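PDB 6E0K: cyclic UMP-AMP synthase from Rhodothermus marinus SG0.5JP17-172, which joins UTP and ATP into the cyclic dinucleotide 3',3'-cUAMP, a second messenger that triggers abortive infection in CBASS antiphage defence. Local coordinates for residues 19-27 against 121-130. Numbering follows the deposited sequence.
Sequences TAKKTHESI and VETTYLPADV
With chi1 at -57°, Thr23 sets OG1 beside its own backbone N, where it meets Leu126, and puts CG2 anti to that nitrogen, where it packs against Leu126 O and Ala128 CB. Thr23 OG1 serves both ways: it accepts from Leu126 N at 3.0 Å (N-H...O angle 157°) and donates to Thr19 O at 2.8 Å. That carbonyl thus takes two donors, Thr23 N on one face of its plane and Thr23 OG1 on the other. With CG anti to its carbonyl carbon, Tyr125 lays its ring over the helix, and Lys22 CB sits 3.5 Å from the ring centroid, only 7° off the normal, a clear CH-pi contact. The turn is braced from within: Thr123 OG1 accepts from Tyr125 N at 2.9 Å, forming an ST turn, and donates to Leu126 O at 2.7 Å. A water bridges Ser26 OG and Thr124 OG1; Ser26 OG also bonds Tyr107 of helix 92-107. Further along, Ile27 CD1 meets Val121 CG1 tip to tip at 4.0 Å and also touches Ala128 CB. Helix 18-32 thereby packs across the turn joining antiparallel strands 119-122 and 127-138 of the nucleotidyltransferase core, the latter strand carrying Asp129 of the magnesium site.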
loop_
_atom_site.group_PDB
_atom_site.type_symbol
_atom_site.label_atom_id
_atom_site.label_comp_id
_atom_site.label_asym_id
_atom_site.label_seq_id
_atom_site.Cartn_x
_atom_site.Cartn_y
_atom_site.Cartn_z
ATOM N N THR A 19 1.463 18.093 -4.814
ATOM C CA THR A 19 2.461 18.270 -3.771
ATOM C C THR A 19 3.143 16.948 -3.430
ATOM O O THR A 19 4.353 16.927 -3.151
ATOM C CB THR A 19 1.793 18.919 -2.551
ATOM O OG1 THR A 19 1.146 20.133 -2.964
ATOM C CG2 THR A 19 2.806 19.255 -1.477
ATOM N N ALA A 20 2.408 15.829 -3.495
ATOM C CA ALA A 20 3.023 14.522 -3.276
ATOM C C ALA A 20 4.032 14.196 -4.370
ATOM O O ALA A 20 5.124 13.688 -4.087
ATOM C CB ALA A 20 1.937 13.447 -3.201
ATOM N N LYS A 21 3.698 14.507 -5.624
ATOM C CA LYS A 21 4.648 14.276 -6.708
ATOM C C LYS A 21 5.913 15.109 -6.528
ATOM O O LYS A 21 7.023 14.613 -6.743
ATOM C CB LYS A 21 3.985 14.561 -8.056
ATOM C CG LYS A 21 3.068 13.405 -8.502
ATOM C CD LYS A 21 2.299 13.723 -9.779
ATOM C CE LYS A 21 1.377 12.572 -10.154
ATOM N NZ LYS A 21 0.435 12.934 -11.251
ATOM N N LYS A 22 5.774 16.358 -6.090
ATOM C CA LYS A 22 6.954 17.184 -5.856
ATOM C C LYS A 22 7.767 16.674 -4.681
ATOM O O LYS A 22 8.996 16.834 -4.671
ATOM C CB LYS A 22 6.559 18.637 -5.599
ATOM C CG LYS A 22 5.829 19.300 -6.745
ATOM C CD LYS A 22 6.628 19.241 -7.998
ATOM C CE LYS A 22 7.844 20.128 -7.908
ATOM N NZ LYS A 22 8.287 20.510 -9.274
ATOM N N THR A 23 7.108 16.074 -3.685
ATOM C CA THR A 23 7.840 15.452 -2.583
ATOM C C THR A 23 8.713 14.322 -3.102
ATOM O O THR A 23 9.894 14.202 -2.743
ATOM C CB THR A 23 6.855 14.938 -1.526
ATOM O OG1 THR A 23 6.040 16.024 -1.073
ATOM C CG2 THR A 23 7.591 14.330 -0.322
ATOM N N HIS A 24 8.141 13.485 -3.967
ATOM C CA HIS A 24 8.895 12.419 -4.619
ATOM C C HIS A 24 10.091 12.982 -5.388
ATOM O O HIS A 24 11.232 12.507 -5.241
ATOM C CB HIS A 24 7.928 11.661 -5.536
ATOM C CG HIS A 24 8.568 10.601 -6.367
ATOM N ND1 HIS A 24 8.007 10.147 -7.542
ATOM C CD2 HIS A 24 9.685 9.860 -6.170
ATOM C CE1 HIS A 24 8.767 9.191 -8.047
ATOM N NE2 HIS A 24 9.797 9.008 -7.240
ATOM N N GLU A 25 9.848 14.017 -6.198
ATOM C CA GLU A 25 10.919 14.610 -6.989
ATOM C C GLU A 25 11.980 15.229 -6.094
ATOM O O GLU A 25 13.167 15.186 -6.422
ATOM C CB GLU A 25 10.341 15.657 -7.944
ATOM C CG GLU A 25 9.382 15.059 -8.971
ATOM C CD GLU A 25 8.686 16.106 -9.832
ATOM O OE1 GLU A 25 8.988 17.310 -9.686
ATOM O OE2 GLU A 25 7.834 15.716 -10.661
ATOM N N SER A 26 11.575 15.767 -4.942
ATOM C CA SER A 26 12.545 16.317 -3.995
ATOM C C SER A 26 13.469 15.239 -3.431
ATOM O O SER A 26 14.693 15.416 -3.409
ATOM C CB SER A 26 11.809 17.038 -2.863
ATOM O OG SER A 26 12.726 17.608 -1.943
ATOM N N ILE A 27 12.903 14.129 -2.938
ATOM C CA ILE A 27 13.739 13.029 -2.449
ATOM C C ILE A 27 14.682 12.550 -3.546
ATOM O O ILE A 27 15.876 12.310 -3.303
ATOM C CB ILE A 27 12.863 11.879 -1.927
ATOM C CG1 ILE A 27 11.973 12.348 -0.759
ATOM C CG2 ILE A 27 13.743 10.689 -1.533
ATOM C CD1 ILE A 27 12.748 12.690 0.498
ATOM N N VAL A 121 11.411 12.237 6.581
ATOM C CA VAL A 121 12.042 13.413 6.006
ATOM C C VAL A 121 11.008 14.521 5.898
ATOM O O VAL A 121 9.944 14.317 5.305
ATOM C CB VAL A 121 12.638 13.107 4.621
ATOM C CG1 VAL A 121 13.286 14.346 4.048
ATOM C CG2 VAL A 121 13.624 11.932 4.710
ATOM N N GLU A 122 11.316 15.683 6.470
ATOM C CA GLU A 122 10.507 16.887 6.275
ATOM C C GLU A 122 11.032 17.617 5.040
ATOM O O GLU A 122 12.093 18.241 5.095
ATOM C CB GLU A 122 10.578 17.786 7.506
ATOM C CG GLU A 122 10.182 17.082 8.796
ATOM C CD GLU A 122 8.786 16.507 8.742
ATOM O OE1 GLU A 122 7.870 17.223 8.267
ATOM O OE2 GLU A 122 8.609 15.337 9.167
ATOM N N THR A 123 10.300 17.528 3.929
ATOM C CA THR A 123 10.665 18.279 2.731
ATOM C C THR A 123 9.964 19.636 2.735
ATOM O O THR A 123 9.174 19.960 3.622
ATOM C CB THR A 123 10.320 17.522 1.441
ATOM O OG1 THR A 123 8.914 17.636 1.151
ATOM C CG2 THR A 123 10.716 16.022 1.520
ATOM N N THR A 124 10.258 20.453 1.720
ATOM C CA THR A 124 9.547 21.715 1.538
ATOM C C THR A 124 8.161 21.536 0.937
ATOM O O THR A 124 7.461 22.530 0.722
ATOM C CB THR A 124 10.341 22.654 0.638
ATOM O OG1 THR A 124 10.530 22.008 -0.628
ATOM C CG2 THR A 124 11.688 22.967 1.263
ATOM N N TYR A 125 7.758 20.292 0.653
ATOM C CA TYR A 125 6.441 19.995 0.132
ATOM C C TYR A 125 5.689 19.268 1.236
ATOM O O TYR A 125 5.183 19.930 2.165
ATOM C CB TYR A 125 6.579 19.211 -1.180
ATOM C CG TYR A 125 7.282 20.030 -2.240
ATOM C CD1 TYR A 125 6.593 21.029 -2.916
ATOM C CD2 TYR A 125 8.618 19.808 -2.553
ATOM C CE1 TYR A 125 7.219 21.794 -3.883
ATOM C CE2 TYR A 125 9.256 20.574 -3.519
ATOM C CZ TYR A 125 8.539 21.565 -4.181
ATOM O OH TYR A 125 9.139 22.340 -5.158
ATOM N N LEU A 126 5.599 17.944 1.209
ATOM C CA LEU A 126 5.006 17.155 2.279
ATOM C C LEU A 126 6.055 16.346 3.026
ATOM O O LEU A 126 7.163 16.123 2.530
ATOM C CB LEU A 126 3.946 16.190 1.721
ATOM C CG LEU A 126 2.659 16.900 1.318
ATOM C CD1 LEU A 126 1.866 16.016 0.383
ATOM C CD2 LEU A 126 1.838 17.260 2.545
ATOM N N PRO A 127 5.729 15.874 4.225
ATOM C CA PRO A 127 6.612 14.923 4.892
ATOM C C PRO A 127 6.639 13.616 4.122
ATOM O O PRO A 127 5.632 13.184 3.551
ATOM C CB PRO A 127 5.973 14.742 6.276
ATOM C CG PRO A 127 5.021 15.892 6.426
ATOM C CD PRO A 127 4.541 16.183 5.036
ATOM N N ALA A 128 7.814 12.998 4.094
ATOM C CA ALA A 128 8.027 11.748 3.399
ATOM C C ALA A 128 8.368 10.663 4.410
ATOM O O ALA A 128 9.141 10.883 5.348
ATOM C CB ALA A 128 9.144 11.880 2.361
ATOM N N ASP A 129 7.759 9.505 4.232
ATOM C CA ASP A 129 8.091 8.314 5.000
ATOM C C ASP A 129 8.854 7.408 4.046
ATOM O O ASP A 129 8.267 6.861 3.107
ATOM C CB ASP A 129 6.825 7.646 5.528
ATOM C CG ASP A 129 7.111 6.618 6.590
ATOM O OD1 ASP A 129 7.864 6.935 7.536
ATOM O OD2 ASP A 129 6.572 5.496 6.482
ATOM N N VAL A 130 10.164 7.289 4.256
ATOM C CA VAL A 130 11.070 6.702 3.270
ATOM C C VAL A 130 11.433 5.293 3.707
ATOM O O VAL A 130 12.053 5.103 4.758
ATOM C CB VAL A 130 12.334 7.558 3.090
ATOM C CG1 VAL A 130 13.249 6.931 2.060
ATOM C CG2 VAL A 130 11.968 8.982 2.655
HETATM O O HOH W 1 12.177 19.853 -0.772
#